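Local structure of PKS (4OQJ) at residues A[99-111]-A[162-176]. The protein probably catalyses the condensation step of polyketide chain extension, as a ketosynthase of the oxazolomycin assembly line. Numbering follows the deposited sequence.
Sequences EAELIDPQQRQFL and RMMITNDKDFVATRT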
# COMPACT_ATOMS: atom_id res chain seq x y z
N GLU A 99 -17.52 -7.46 20.81
CA GLU A 99 -16.65 -6.93 19.77
C GLU A 99 -16.14 -8.07 18.89
O GLU A 99 -16.08 -7.92 17.66
CB GLU A 99 -15.48 -6.14 20.34
CG GLU A 99 -14.45 -5.79 19.24
CD GLU A 99 -13.58 -4.61 19.57
OE1 GLU A 99 -13.88 -3.50 19.08
OE2 GLU A 99 -12.57 -4.79 20.30
N ALA A 100 -15.79 -9.21 19.50
CA ALA A 100 -15.26 -10.34 18.73
C ALA A 100 -16.26 -10.79 17.68
O ALA A 100 -15.89 -11.17 16.56
CB ALA A 100 -14.91 -11.50 19.64
N GLU A 101 -17.52 -10.79 18.07
CA GLU A 101 -18.60 -11.17 17.18
C GLU A 101 -18.72 -10.21 16.00
O GLU A 101 -19.02 -10.61 14.88
CB GLU A 101 -19.92 -11.21 17.95
CG GLU A 101 -21.16 -11.43 17.10
CD GLU A 101 -22.42 -11.57 17.94
OE1 GLU A 101 -23.34 -10.73 17.77
OE2 GLU A 101 -22.48 -12.50 18.76
N LEU A 102 -18.48 -8.92 16.26
CA LEU A 102 -18.58 -7.92 15.20
C LEU A 102 -17.41 -7.98 14.20
O LEU A 102 -17.60 -7.69 13.02
CB LEU A 102 -18.65 -6.53 15.81
CG LEU A 102 -19.97 -6.12 16.47
CD1 LEU A 102 -19.89 -4.68 16.93
CD2 LEU A 102 -21.16 -6.30 15.54
N ILE A 103 -16.22 -8.35 14.66
CA ILE A 103 -15.04 -8.31 13.80
C ILE A 103 -15.12 -9.38 12.71
O ILE A 103 -15.38 -10.56 12.97
CB ILE A 103 -13.73 -8.50 14.60
CG1 ILE A 103 -13.58 -7.41 15.65
CG2 ILE A 103 -12.52 -8.45 13.67
CD1 ILE A 103 -12.44 -7.64 16.66
N ASP A 104 -14.90 -8.93 11.47
CA ASP A 104 -14.78 -9.81 10.32
C ASP A 104 -13.84 -10.98 10.67
O ASP A 104 -12.72 -10.76 11.12
CB ASP A 104 -14.26 -9.00 9.13
CG ASP A 104 -14.04 -9.83 7.85
OD1 ASP A 104 -14.38 -11.03 7.81
OD2 ASP A 104 -13.53 -9.25 6.86
N PRO A 105 -14.30 -12.22 10.48
CA PRO A 105 -13.41 -13.37 10.69
C PRO A 105 -12.08 -13.28 9.92
O PRO A 105 -11.09 -13.80 10.39
CB PRO A 105 -14.22 -14.56 10.16
CG PRO A 105 -15.63 -14.12 10.21
CD PRO A 105 -15.64 -12.64 10.03
N GLN A 106 -12.07 -12.63 8.77
CA GLN A 106 -10.81 -12.47 8.04
C GLN A 106 -9.77 -11.71 8.88
O GLN A 106 -8.59 -12.04 8.85
CB GLN A 106 -11.04 -11.76 6.72
CG GLN A 106 -11.98 -12.51 5.78
CD GLN A 106 -12.16 -11.79 4.47
OE1 GLN A 106 -11.83 -12.32 3.41
NE2 GLN A 106 -12.69 -10.57 4.53
N GLN A 107 -10.23 -10.70 9.63
CA GLN A 107 -9.33 -9.87 10.44
C GLN A 107 -8.94 -10.61 11.71
O GLN A 107 -7.80 -10.50 12.16
CB GLN A 107 -9.99 -8.53 10.79
CG GLN A 107 -10.26 -7.69 9.55
CD GLN A 107 -10.48 -6.21 9.81
OE1 GLN A 107 -10.00 -5.65 10.80
NE2 GLN A 107 -11.20 -5.57 8.89
N ARG A 108 -9.87 -11.38 12.28
CA ARG A 108 -9.54 -12.22 13.43
C ARG A 108 -8.51 -13.27 13.08
O ARG A 108 -7.53 -13.47 13.81
CB ARG A 108 -10.79 -12.91 13.97
CG ARG A 108 -11.73 -11.98 14.74
CD ARG A 108 -12.89 -12.76 15.25
NE ARG A 108 -14.14 -12.57 14.52
CZ ARG A 108 -15.07 -13.52 14.36
NH1 ARG A 108 -14.85 -14.77 14.78
NH2 ARG A 108 -16.22 -13.23 13.78
N GLN A 109 -8.72 -13.95 11.96
CA GLN A 109 -7.78 -14.98 11.54
C GLN A 109 -6.43 -14.35 11.17
O GLN A 109 -5.38 -14.95 11.43
CB GLN A 109 -8.37 -15.76 10.36
CG GLN A 109 -9.53 -16.65 10.76
CD GLN A 109 -9.09 -17.84 11.58
OE1 GLN A 109 -8.14 -18.52 11.24
NE2 GLN A 109 -9.79 -18.09 12.68
N PHE A 110 -6.44 -13.16 10.58
CA PHE A 110 -5.16 -12.53 10.23
C PHE A 110 -4.39 -12.18 11.51
O PHE A 110 -3.18 -12.31 11.56
CB PHE A 110 -5.29 -11.27 9.38
CG PHE A 110 -3.96 -10.71 9.01
CD1 PHE A 110 -3.19 -11.34 8.03
CD2 PHE A 110 -3.41 -9.66 9.70
CE1 PHE A 110 -1.92 -10.88 7.73
CE2 PHE A 110 -2.14 -9.18 9.40
CZ PHE A 110 -1.40 -9.78 8.41
N LEU A 111 -5.12 -11.70 12.52
CA LEU A 111 -4.51 -11.33 13.79
C LEU A 111 -3.86 -12.54 14.46
O LEU A 111 -2.72 -12.47 14.91
CB LEU A 111 -5.56 -10.70 14.72
CG LEU A 111 -5.10 -10.35 16.14
CD1 LEU A 111 -3.78 -9.52 16.16
CD2 LEU A 111 -6.19 -9.58 16.87
N ARG A 162 -19.28 1.51 15.02
CA ARG A 162 -18.59 0.38 15.63
C ARG A 162 -18.46 -0.79 14.63
O ARG A 162 -17.44 -1.48 14.58
CB ARG A 162 -19.32 -0.02 16.91
CG ARG A 162 -18.68 -1.16 17.72
CD ARG A 162 -17.15 -1.08 17.88
NE ARG A 162 -16.69 0.08 18.64
CZ ARG A 162 -15.52 0.14 19.27
NH1 ARG A 162 -14.69 -0.89 19.25
NH2 ARG A 162 -15.16 1.24 19.93
N MSE A 163 -19.46 -0.99 13.77
CA MSE A 163 -19.35 -2.00 12.73
C MSE A 163 -18.31 -1.61 11.66
O MSE A 163 -17.60 -2.47 11.16
CB MSE A 163 -20.72 -2.25 12.09
CG MSE A 163 -21.58 -3.21 12.93
SE MSE A 163 -23.28 -3.63 12.11
CE MSE A 163 -24.24 -2.10 12.80
N MSE A 164 -18.20 -0.33 11.33
CA MSE A 164 -17.20 0.10 10.37
C MSE A 164 -15.77 -0.17 10.86
O MSE A 164 -14.94 -0.68 10.09
CB MSE A 164 -17.36 1.60 10.06
CG MSE A 164 -16.27 2.16 9.14
SE MSE A 164 -16.33 4.12 9.04
CE MSE A 164 -15.44 4.50 10.76
N ILE A 165 -15.47 0.16 12.11
CA ILE A 165 -14.08 -0.03 12.55
C ILE A 165 -13.77 -1.49 12.85
O ILE A 165 -12.61 -1.83 13.01
CB ILE A 165 -13.72 0.83 13.80
CG1 ILE A 165 -14.52 0.40 15.03
CG2 ILE A 165 -13.91 2.30 13.49
CD1 ILE A 165 -14.24 1.24 16.27
N THR A 166 -14.79 -2.35 12.87
CA THR A 166 -14.54 -3.79 13.04
C THR A 166 -14.63 -4.56 11.73
O THR A 166 -14.39 -5.77 11.71
CB THR A 166 -15.51 -4.44 14.06
OG1 THR A 166 -16.87 -4.19 13.68
CG2 THR A 166 -15.27 -3.90 15.47
N ASN A 167 -14.94 -3.88 10.62
CA ASN A 167 -15.18 -4.58 9.36
C ASN A 167 -14.59 -3.98 8.10
O ASN A 167 -14.42 -4.70 7.10
CB ASN A 167 -16.69 -4.74 9.15
CG ASN A 167 -17.24 -5.90 9.94
OD1 ASN A 167 -17.19 -7.04 9.48
ND2 ASN A 167 -17.74 -5.62 11.14
N ASP A 168 -14.29 -2.69 8.09
CA ASP A 168 -13.78 -2.11 6.86
C ASP A 168 -12.33 -2.57 6.62
O ASP A 168 -11.59 -2.87 7.56
CB ASP A 168 -13.91 -0.59 6.89
CG ASP A 168 -14.08 0.01 5.50
OD1 ASP A 168 -14.34 -0.76 4.55
OD2 ASP A 168 -13.99 1.25 5.37
N LYS A 169 -11.95 -2.67 5.35
CA LYS A 169 -10.63 -3.21 4.97
C LYS A 169 -9.48 -2.47 5.64
O LYS A 169 -8.45 -3.06 5.96
CB LYS A 169 -10.45 -3.12 3.44
CG LYS A 169 -11.47 -3.91 2.66
CD LYS A 169 -10.81 -4.88 1.68
CE LYS A 169 -11.87 -5.66 0.93
NZ LYS A 169 -11.29 -6.47 -0.16
N ASP A 170 -9.68 -1.17 5.85
CA ASP A 170 -8.69 -0.27 6.42
C ASP A 170 -8.13 -0.73 7.74
O ASP A 170 -7.06 -0.27 8.14
CB ASP A 170 -9.27 1.13 6.67
CG ASP A 170 -9.88 1.74 5.46
OD1 ASP A 170 -10.75 1.10 4.84
OD2 ASP A 170 -9.49 2.89 5.12
N PHE A 171 -8.87 -1.58 8.45
CA PHE A 171 -8.53 -1.81 9.85
C PHE A 171 -7.81 -3.13 10.09
O PHE A 171 -7.42 -3.39 11.21
CB PHE A 171 -9.80 -1.70 10.70
CG PHE A 171 -10.44 -0.34 10.59
CD1 PHE A 171 -9.87 0.76 11.22
CD2 PHE A 171 -11.56 -0.14 9.79
CE1 PHE A 171 -10.43 2.03 11.08
CE2 PHE A 171 -12.11 1.12 9.66
CZ PHE A 171 -11.54 2.21 10.30
N VAL A 172 -7.58 -3.93 9.05
CA VAL A 172 -6.92 -5.23 9.28
C VAL A 172 -5.48 -5.03 9.74
O VAL A 172 -5.05 -5.68 10.69
CB VAL A 172 -6.94 -6.17 8.05
CG1 VAL A 172 -6.24 -5.59 6.81
CG2 VAL A 172 -6.33 -7.53 8.40
N ALA A 173 -4.75 -4.12 9.10
CA ALA A 173 -3.35 -3.92 9.42
C ALA A 173 -3.23 -3.16 10.73
O ALA A 173 -2.38 -3.50 11.54
CB ALA A 173 -2.62 -3.19 8.29
N THR A 174 -4.05 -2.13 10.93
CA THR A 174 -3.94 -1.34 12.14
C THR A 174 -4.45 -2.05 13.41
O THR A 174 -3.91 -1.84 14.49
CB THR A 174 -4.69 -0.01 12.00
OG1 THR A 174 -6.07 -0.27 11.73
CG2 THR A 174 -4.07 0.82 10.87
N ARG A 175 -5.49 -2.88 13.29
CA ARG A 175 -5.91 -3.71 14.42
C ARG A 175 -4.76 -4.58 14.87
O ARG A 175 -4.49 -4.71 16.07
CB ARG A 175 -7.10 -4.60 14.06
CG ARG A 175 -7.56 -5.50 15.22
CD ARG A 175 -8.72 -6.38 14.83
NE ARG A 175 -9.53 -5.72 13.83
CZ ARG A 175 -10.37 -4.74 14.09
NH1 ARG A 175 -11.02 -4.16 13.10
NH2 ARG A 175 -10.57 -4.33 15.33
N THR A 176 -4.05 -5.16 13.90
CA THR A 176 -2.91 -6.00 14.20
C THR A 176 -1.81 -5.18 14.86
O THR A 176 -1.21 -5.62 15.83
CB THR A 176 -2.40 -6.71 12.93
OG1 THR A 176 -3.46 -7.50 12.38
CG2 THR A 176 -1.23 -7.62 13.23
O HOH W 1 -12.54 -6.70 6.69
O HOH W 2 -6.71 -7.83 12.24
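Gln107 reaches from helix 105-111 into a pocket formed by Phe171, Val172, Arg175 and, from earlier in the chain, Asn167, a knob-into-hole fit in the thiolase-type ketosynthase fold. The axes of helices 105-111 and 171-176 come within 9.7 Å and run 39° apart. Traced outward, Gln107 CB lies near Arg175 NE, and CG packs against Val172 CB at 3.9 Å. The first torsion, with CG opposite the carbonyl carbon (chi1 -64°), and the extended chain beyond it bring CD over the backbone of Val172. OE1 takes two bonds from Arg175, whose NE and NH1 grip it side-on, in the guanidinium plane and from one face of the amide; the NH1 bond measures 2.9 Å. Arg175 NH1 also donates to Ile165 O, and Ile103 CG2 lies over one guanidinium face, restricting its rotation. At the other branch, Gln107 NE2 gives a weak bond to Asp168 O and donates to a water that also joins Asp104 OD2 and Asn167 O. Asp104 N donates to Thr166 O (N-H...O angle 161°). Asp168 pairs with Lys169 of the second subunit, and Lys169 with Asp168 and Asp170 of that subunit. Asn167 ND2 bonds Leu102 O at 2.8 Å, tilted from the carbonyl plane.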